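Local atomic coordinates of Glyco_hydro_cc domain-containing protein (Trichoderma gamsii, PDB entry 6UBD), a protein that binds oligosaccharides, probably beta-1,3-glucan fragments, and belongs to glycoside hydrolase family 128. Residues E152-L155 / K156-Q160; K165-D168 / F169-I172; T215-N218 / Q219-W223. One frame throughout, in Å; residues are numbered along the deposited sequence.

Interaction 1: E152-L155 / K156-Q160; sequences ESWL and KQFNQ
The carboxylate of E152 accepts the first-turn backbone N-H of K156 at the start of helix 154-159. S153 holds the N-cap position, but its hydroxyl makes no capping bond; the E152 carboxylate, one residue earlier, bonds to a first-turn amide instead. OE1 of E152 accepts from K156 N at 3.0 Å through its syn lone pair, with an N-H...O angle of 146°, and it also receives a weak bond from L155 N at 2.9 Å. CG of E152 sits between the backbone N and the carbonyl carbon (chi1 69°), which swings the carboxylate across the helix end. OE2 is hydrogen-bonded to the hydroxyls of Y188 and Y193 from helix 179-193, so both buried oxygens are satisfied, and the amides at the helix start probably favour the charged form. A leucine here would probably leave the amide of K156 and the hydroxyls of Y188 and Y193 without this carboxylate partner. Routine helical bonds follow, F158 N to W154 O being 2.9 Å and N159 N to L155 O the same length.

The apolar contacts join W154, L155 and F158 within one turn of the helix. W154 and F158 point the same way, their planes 24° apart but slid so far that the rings barely overlap, the six-membered centroids being 5.1 Å apart. Large flat side chains suit this face, which turns to helix 120-136, while the indole N-H of W154 bonds to I118 O. CZ3 of W154 meets CG of F158 at 3.6 Å, and CD1 of L155 reaches CD2 of F158 at 3.9 Å.

Interaction 2: K165-D168 / F169-I172; sequences KSWD and FTSI
The indole NE1 of W167 donates to OG1 of T170 across 3.0 Å, a bond with an N-H...O angle of 148° in which the hydroxyl lies near the ring plane but 16° out of it. The indole has a single N-H to give, so the threonine oxygen is the acceptor here. The two residues are brought together by the chain between them: D168 has a nearly helical backbone conformation in an otherwise extended run, and this kink puts W167 and T170 on the same side, three residues apart. W167 then turns its CG between its own backbone N and carbonyl carbon (chi1 61°), which lays the five-membered ring beside the backbone of F169. There CD1 of W167 approaches the carbonyl oxygen of F169 obliquely, at 3.2 Å. The hydroxyl of S166 lies over one face of the indole, and K195 makes a cation-pi contact with the ring as well as bonding to W167 O.

The phenyl ring of F169 stacks on W198. An aspartate suits position D168 because OD2 can accept from L141 N, in strand 140-142. Backbone bonds from F169 to L141 and S143, and from T170 to P196 and W198, fasten this entry into strand 170-176 to strands 140-142 and 197-206 of the barrel and the residues at their ends.

A threonine fits at T170 because its hydroxyl meets the indole while its remaining side-chain surface packs on Y189 and Y193. The chemistry thus implies that the buried indole N-H is paid for locally, by a hydroxyl on the first residue of the strand, and that this bond helps to fix the rotation of the tryptophan.

Interaction 3: T215-N218 / Q219-W223; sequences TDQN and QINQW
Q217 runs with CG opposite its backbone N and then bends sharply at chi2 (70°), while N221 holds its CG beside its own backbone N (chi1 -68°); together these turns bring the two amides together, crossing obliquely, one helical turn apart. NE2 of Q217 donates to OD1 of N221 at 2.9 Å, the donor standing above the carbonyl plane rather than on a lone pair. The same NE2 also bonds to S264 OG of helix 263-273, so this amide links the two helices. Glutamine is long and flexible enough to serve both.

At the helix start, D216 occupies the N-cap position. In the conformer described, its OD1 accepts from Q219 N at 2.9 Å by the anti lone pair, and the bond is nearly straight at 169°. The short aspartate arm suits this place, since it reaches an amide three residues on. D216 O receives I220 N at 2.9 Å, and CG1 of I220 packs against that same oxygen at 3.4 Å. Just before the cap, a water accepts from T215 N at 2.9 Å and donates to OE1 of Q219 at 2.7 Å, tying the preceding loop to the first turn.

I220 turns to V251 and C214, the latter disulfide-bonded to C204. The arrangement is a classical aspartate N-cap, opening one of the outer helices of a beta/alpha barrel.

Along the chain the three contacts come in series within the glycosyl hydrolase catalytic core. Interactions 1 and 2 are neighbours, their centres 12 Å apart: helix 154-159 leads through a loop into strand 170-176, and the indole of W167 packs on the helix. W167 CH2 lies 3.5 Å from N159 OD1 and 3.7 Å from L155 CD1, while W167 CZ3 is 3.7 Å from F158 CD2. Interaction 3 starts helix 217-233 far off, its centre about 34 Å from that of interaction 1 and about 31 Å from that of interaction 2, across the chain's centre from the latter. Interactions 1 and 2 thus form one packed region, while interaction 3 stands alone at the start of another barrel helix.

Interaction 1: E152-L155 / K156-Q160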
loop_
_atom_site.group_PDB
_atom_site.type_symbol
_atom_site.label_atom_id
_atom_site.label_comp_id
_atom_site.label_asym_id
_atom_site.label_seq_id
_atom_site.Cartn_x
_atom_site.Cartn_y
_atom_site.Cartn_z
ATOM N N GLU A 152 12.395 6.585 8.501
ATOM C CA GLU A 152 12.016 7.769 7.739
ATOM C C GLU A 152 12.282 9.085 8.510
ATOM O O GLU A 152 12.076 9.165 9.703
ATOM C CB GLU A 152 10.537 7.689 7.353
ATOM C CG GLU A 152 9.575 7.817 8.511
ATOM C CD GLU A 152 9.178 9.243 8.936
ATOM O OE1 GLU A 152 9.395 10.218 8.127
ATOM O OE2 GLU A 152 8.649 9.370 10.067
ATOM N N SER A 153 12.600 10.086 7.674
ATOM C CA SER A 153 12.536 11.519 8.074
ATOM C C SER A 153 11.614 12.317 7.148
ATOM O O SER A 153 11.249 13.454 7.544
ATOM C CB SER A 153 13.895 12.113 8.211
ATOM O OG SER A 153 14.557 12.111 6.935
ATOM N N TRP A 154 11.277 11.894 5.949
ATOM C CA TRP A 154 10.481 12.728 5.009
ATOM C C TRP A 154 9.075 12.981 5.579
ATOM O O TRP A 154 8.597 14.133 5.475
ATOM C CB TRP A 154 10.499 11.985 3.620
ATOM C CG TRP A 154 9.917 12.731 2.453
ATOM C CD1 TRP A 154 10.654 13.224 1.410
ATOM C CD2 TRP A 154 8.532 12.998 2.124
ATOM N NE1 TRP A 154 9.836 13.799 0.463
ATOM C CE2 TRP A 154 8.547 13.673 0.880
ATOM C CE3 TRP A 154 7.274 12.741 2.703
ATOM C CZ2 TRP A 154 7.388 14.151 0.264
ATOM C CZ3 TRP A 154 6.116 13.199 2.107
ATOM C CH2 TRP A 154 6.184 13.887 0.879
ATOM N N LEU A 155 8.369 11.914 6.023
ATOM C CA LEU A 155 6.979 12.075 6.468
ATOM C C LEU A 155 6.990 12.923 7.753
ATOM O O LEU A 155 6.034 13.676 7.961
ATOM C CB LEU A 155 6.344 10.695 6.680
ATOM C CG LEU A 155 4.818 10.738 6.862
ATOM C CD1 LEU A 155 4.109 11.272 5.607
ATOM C CD2 LEU A 155 4.277 9.375 7.205
ATOM N N LYS A 156 8.003 12.835 8.555
ATOM C CA LYS A 156 8.037 13.639 9.807
ATOM C C LYS A 156 8.066 15.135 9.485
ATOM O O LYS A 156 7.328 15.924 10.138
ATOM C CB LYS A 156 9.240 13.184 10.662
ATOM C CG LYS A 156 9.270 13.870 12.004
ATOM C CD LYS A 156 10.220 13.257 12.947
ATOM C CE LYS A 156 9.699 11.904 13.351
ATOM N NZ LYS A 156 10.638 11.207 14.264
ATOM N N GLN A 157 8.836 15.482 8.454
ATOM C CA GLN A 157 8.938 16.881 7.999
ATOM C C GLN A 157 7.626 17.275 7.295
ATOM O O GLN A 157 7.090 18.396 7.567
ATOM C CB GLN A 157 10.188 16.989 7.135
ATOM C CG GLN A 157 10.453 18.440 6.693
ATOM C CD GLN A 157 10.876 19.322 7.855
ATOM O OE1 GLN A 157 11.530 18.875 8.800
ATOM N NE2 GLN A 157 10.548 20.597 7.795
ATOM N N PHE A 158 7.069 16.416 6.435
ATOM C CA PHE A 158 5.816 16.717 5.696
ATOM C C PHE A 158 4.710 16.990 6.710
ATOM O O PHE A 158 3.898 17.906 6.520
ATOM C CB PHE A 158 5.511 15.483 4.813
ATOM C CG PHE A 158 4.250 15.570 3.987
ATOM C CD1 PHE A 158 4.189 16.312 2.824
ATOM C CD2 PHE A 158 3.115 14.866 4.346
ATOM C CE1 PHE A 158 3.043 16.351 2.052
ATOM C CE2 PHE A 158 1.965 14.877 3.566
ATOM C CZ PHE A 158 1.915 15.658 2.416
ATOM N N ASN A 159 4.620 16.193 7.765
ATOM C CA ASN A 159 3.554 16.279 8.799
ATOM C C ASN A 159 3.613 17.612 9.565
ATOM O O ASN A 159 2.574 17.976 10.153
ATOM C CB ASN A 159 3.704 15.128 9.784
ATOM C CG ASN A 159 2.594 15.059 10.808
ATOM O OD1 ASN A 159 1.423 14.980 10.408
ATOM N ND2 ASN A 159 2.940 14.956 12.090
ATOM N N GLN A 160 4.748 18.299 9.561
ATOM C CA GLN A 160 4.917 19.592 10.248
ATOM C C GLN A 160 4.571 20.753 9.316
ATOM O O GLN A 160 4.622 21.949 9.765
ATOM C CB GLN A 160 6.318 19.776 10.848
ATOM C CG GLN A 160 6.592 18.919 12.083
ATOM C CD GLN A 160 5.591 19.116 13.196
ATOM O OE1 GLN A 160 5.370 20.229 13.672
ATOM N NE2 GLN A 160 5.067 17.978 13.636
#

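Interaction 2: K165-D168 / F169-I172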
loop_
_atom_site.group_PDB
_atom_site.type_symbol
_atom_site.label_atom_id
_atom_site.label_comp_id
_atom_site.label_asym_id
_atom_site.label_seq_id
_atom_site.Cartn_x
_atom_site.Cartn_y
_atom_site.Cartn_z
ATOM N N LYS A 165 -5.874 19.857 4.579
ATOM C CA LYS A 165 -6.437 18.688 5.325
ATOM C C LYS A 165 -5.323 17.661 5.508
ATOM O O LYS A 165 -4.623 17.440 4.538
ATOM C CB LYS A 165 -7.664 18.169 4.568
ATOM C CG LYS A 165 -8.555 17.336 5.477
ATOM C CD LYS A 165 -9.807 16.764 4.877
ATOM C CE LYS A 165 -10.589 16.030 5.976
ATOM N NZ LYS A 165 -11.874 15.511 5.520
ATOM N N SER A 166 -5.195 17.178 6.728
ATOM C CA SER A 166 -4.244 16.056 6.998
ATOM C C SER A 166 -4.843 14.713 6.559
ATOM O O SER A 166 -5.990 14.615 6.084
ATOM C CB SER A 166 -3.785 16.068 8.414
ATOM O OG SER A 166 -2.731 15.138 8.622
ATOM N N TRP A 167 -4.056 13.648 6.686
ATOM C CA TRP A 167 -4.506 12.283 6.332
ATOM C C TRP A 167 -5.319 11.651 7.465
ATOM O O TRP A 167 -5.273 12.013 8.619
ATOM C CB TRP A 167 -3.341 11.393 5.926
ATOM C CG TRP A 167 -2.268 11.139 6.933
ATOM C CD1 TRP A 167 -2.217 10.082 7.794
ATOM C CD2 TRP A 167 -1.037 11.846 7.068
ATOM N NE1 TRP A 167 -1.039 10.114 8.484
ATOM C CE2 TRP A 167 -0.281 11.176 8.064
ATOM C CE3 TRP A 167 -0.522 13.017 6.471
ATOM C CZ2 TRP A 167 0.981 11.638 8.433
ATOM C CZ3 TRP A 167 0.736 13.419 6.832
ATOM C CH2 TRP A 167 1.477 12.713 7.781
ATOM N N ASP A 168 -6.142 10.663 7.068
ATOM C CA ASP A 168 -6.960 9.831 8.000
ATOM C C ASP A 168 -6.251 8.501 8.389
ATOM O O ASP A 168 -6.417 8.066 9.553
ATOM C CB ASP A 168 -8.278 9.550 7.315
ATOM C CG ASP A 168 -9.107 10.768 6.956
ATOM O OD1 ASP A 168 -9.444 11.492 7.930
ATOM O OD2 ASP A 168 -9.248 11.086 5.747
ATOM N N PHE A 169 -5.464 7.930 7.465
ATOM C CA PHE A 169 -4.758 6.661 7.726
ATOM C C PHE A 169 -3.327 6.847 7.210
ATOM O O PHE A 169 -3.098 7.471 6.168
ATOM C CB PHE A 169 -5.485 5.419 7.132
ATOM C CG PHE A 169 -5.633 5.386 5.626
ATOM C CD1 PHE A 169 -6.751 5.916 4.983
ATOM C CD2 PHE A 169 -4.668 4.807 4.828
ATOM C CE1 PHE A 169 -6.894 5.777 3.609
ATOM C CE2 PHE A 169 -4.785 4.715 3.455
ATOM C CZ PHE A 169 -5.923 5.172 2.858
ATOM N N THR A 170 -2.371 6.270 7.955
ATOM C CA THR A 170 -0.949 6.367 7.647
ATOM C C THR A 170 -0.596 5.170 6.734
ATOM O O THR A 170 -0.776 3.949 7.184
ATOM C CB THR A 170 -0.090 6.338 8.916
ATOM O OG1 THR A 170 -0.493 7.452 9.754
ATOM C CG2 THR A 170 1.371 6.503 8.591
ATOM N N SER A 171 -0.139 5.361 5.517
ATOM C CA SER A 171 0.266 4.271 4.578
ATOM C C SER A 171 1.704 3.921 4.864
ATOM O O SER A 171 2.585 4.815 4.897
ATOM C CB SER A 171 0.171 4.784 3.132
ATOM O OG SER A 171 -1.106 5.269 2.813
ATOM N N ILE A 172 1.994 2.610 5.043
ATOM C CA ILE A 172 3.358 2.078 5.311
ATOM C C ILE A 172 3.710 0.927 4.371
ATOM O O ILE A 172 2.816 0.190 3.919
ATOM C CB ILE A 172 3.548 1.765 6.824
ATOM C CG1 ILE A 172 2.831 0.484 7.267
ATOM C CG2 ILE A 172 3.120 3.007 7.642
ATOM C CD1 ILE A 172 3.157 0.106 8.738
#

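Interaction 3: T215-N218 / Q219-W223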
loop_
_atom_site.group_PDB
_atom_site.type_symbol
_atom_site.label_atom_id
_atom_site.label_comp_id
_atom_site.label_asym_id
_atom_site.label_seq_id
_atom_site.Cartn_x
_atom_site.Cartn_y
_atom_site.Cartn_z
ATOM N N THR A 215 14.353 -15.882 -0.597
ATOM C CA THR A 215 14.287 -16.882 -1.698
ATOM C C THR A 215 14.052 -18.322 -1.192
ATOM O O THR A 215 13.938 -19.225 -2.032
ATOM C CB THR A 215 15.594 -16.859 -2.515
ATOM O OG1 THR A 215 16.702 -17.086 -1.601
ATOM C CG2 THR A 215 15.791 -15.599 -3.327
ATOM N N ASP A 216 13.870 -18.511 0.105
ATOM C CA ASP A 216 13.589 -19.832 0.679
ATOM C C ASP A 216 12.077 -20.012 0.798
ATOM O O ASP A 216 11.446 -19.326 1.601
ATOM C CB ASP A 216 14.342 -19.985 1.997
ATOM C CG ASP A 216 14.215 -21.355 2.625
ATOM O OD1 ASP A 216 13.170 -21.651 3.246
ATOM O OD2 ASP A 216 15.224 -22.072 2.559
ATOM N N GLN A 217 11.523 -20.941 -0.009
ATOM C CA GLN A 217 10.066 -21.104 -0.041
ATOM C C GLN A 217 9.495 -21.439 1.337
ATOM O O GLN A 217 8.401 -20.935 1.706
ATOM C CB GLN A 217 9.616 -22.099 -1.087
ATOM C CG GLN A 217 8.108 -22.073 -1.340
ATOM C CD GLN A 217 7.642 -20.814 -2.057
ATOM O OE1 GLN A 217 7.986 -20.654 -3.254
ATOM N NE2 GLN A 217 6.854 -19.975 -1.352
ATOM N N ASN A 218 10.164 -22.354 2.062
ATOM C CA ASN A 218 9.634 -22.702 3.398
ATOM C C ASN A 218 9.545 -21.484 4.319
ATOM O O ASN A 218 8.559 -21.339 5.023
ATOM C CB ASN A 218 10.527 -23.845 3.944
ATOM C CG ASN A 218 10.097 -24.361 5.322
ATOM O OD1 ASN A 218 9.114 -25.114 5.386
ATOM N ND2 ASN A 218 10.783 -23.995 6.409
ATOM N N GLN A 219 10.655 -20.757 4.389
ATOM C CA GLN A 219 10.677 -19.511 5.227
ATOM C C GLN A 219 9.583 -18.513 4.773
ATOM O O GLN A 219 8.926 -17.912 5.672
ATOM C CB GLN A 219 12.065 -18.872 5.171
ATOM C CG GLN A 219 12.181 -17.548 5.995
ATOM C CD GLN A 219 13.001 -16.468 5.300
ATOM O OE1 GLN A 219 13.347 -16.587 4.118
ATOM N NE2 GLN A 219 13.271 -15.344 5.983
ATOM N N ILE A 220 9.457 -18.336 3.449
ATOM C CA ILE A 220 8.461 -17.355 2.909
ATOM C C ILE A 220 7.058 -17.780 3.313
ATOM O O ILE A 220 6.210 -16.982 3.760
ATOM C CB ILE A 220 8.636 -17.202 1.383
ATOM C CG1 ILE A 220 9.890 -16.385 1.050
ATOM C CG2 ILE A 220 7.386 -16.568 0.776
ATOM C CD1 ILE A 220 10.329 -16.551 -0.360
ATOM N N ASN A 221 6.762 -19.107 3.176
ATOM C CA ASN A 221 5.403 -19.594 3.531
ATOM C C ASN A 221 5.090 -19.320 5.017
ATOM O O ASN A 221 3.962 -18.914 5.353
ATOM C CB ASN A 221 5.261 -21.097 3.221
ATOM C CG ASN A 221 5.270 -21.444 1.730
ATOM O OD1 ASN A 221 5.174 -20.542 0.882
ATOM N ND2 ASN A 221 5.382 -22.763 1.446
ATOM N N GLN A 222 6.050 -19.540 5.920
ATOM C CA GLN A 222 5.849 -19.283 7.348
ATOM C C GLN A 222 5.715 -17.754 7.597
ATOM O O GLN A 222 4.908 -17.375 8.459
ATOM C CB GLN A 222 7.028 -19.862 8.139
ATOM C CG GLN A 222 6.760 -19.834 9.628
ATOM C CD GLN A 222 5.653 -20.777 10.066
ATOM O OE1 GLN A 222 5.673 -22.000 9.794
ATOM N NE2 GLN A 222 4.618 -20.232 10.689
ATOM N N TRP A 223 6.580 -16.987 6.950
ATOM C CA TRP A 223 6.518 -15.479 7.086
ATOM C C TRP A 223 5.134 -14.910 6.686
ATOM O O TRP A 223 4.551 -14.066 7.420
ATOM C CB TRP A 223 7.678 -14.925 6.259
ATOM C CG TRP A 223 7.914 -13.438 6.445
ATOM C CD1 TRP A 223 8.907 -12.879 7.212
ATOM C CD2 TRP A 223 7.258 -12.352 5.752
ATOM N NE1 TRP A 223 8.885 -11.495 7.079
ATOM C CE2 TRP A 223 7.916 -11.175 6.166
ATOM C CE3 TRP A 223 6.255 -12.275 4.783
ATOM C CZ2 TRP A 223 7.557 -9.909 5.670
ATOM C CZ3 TRP A 223 5.874 -11.018 4.326
ATOM C CH2 TRP A 223 6.517 -9.856 4.762
HETATM O O HOH W 1 15.155 -16.625 2.096
#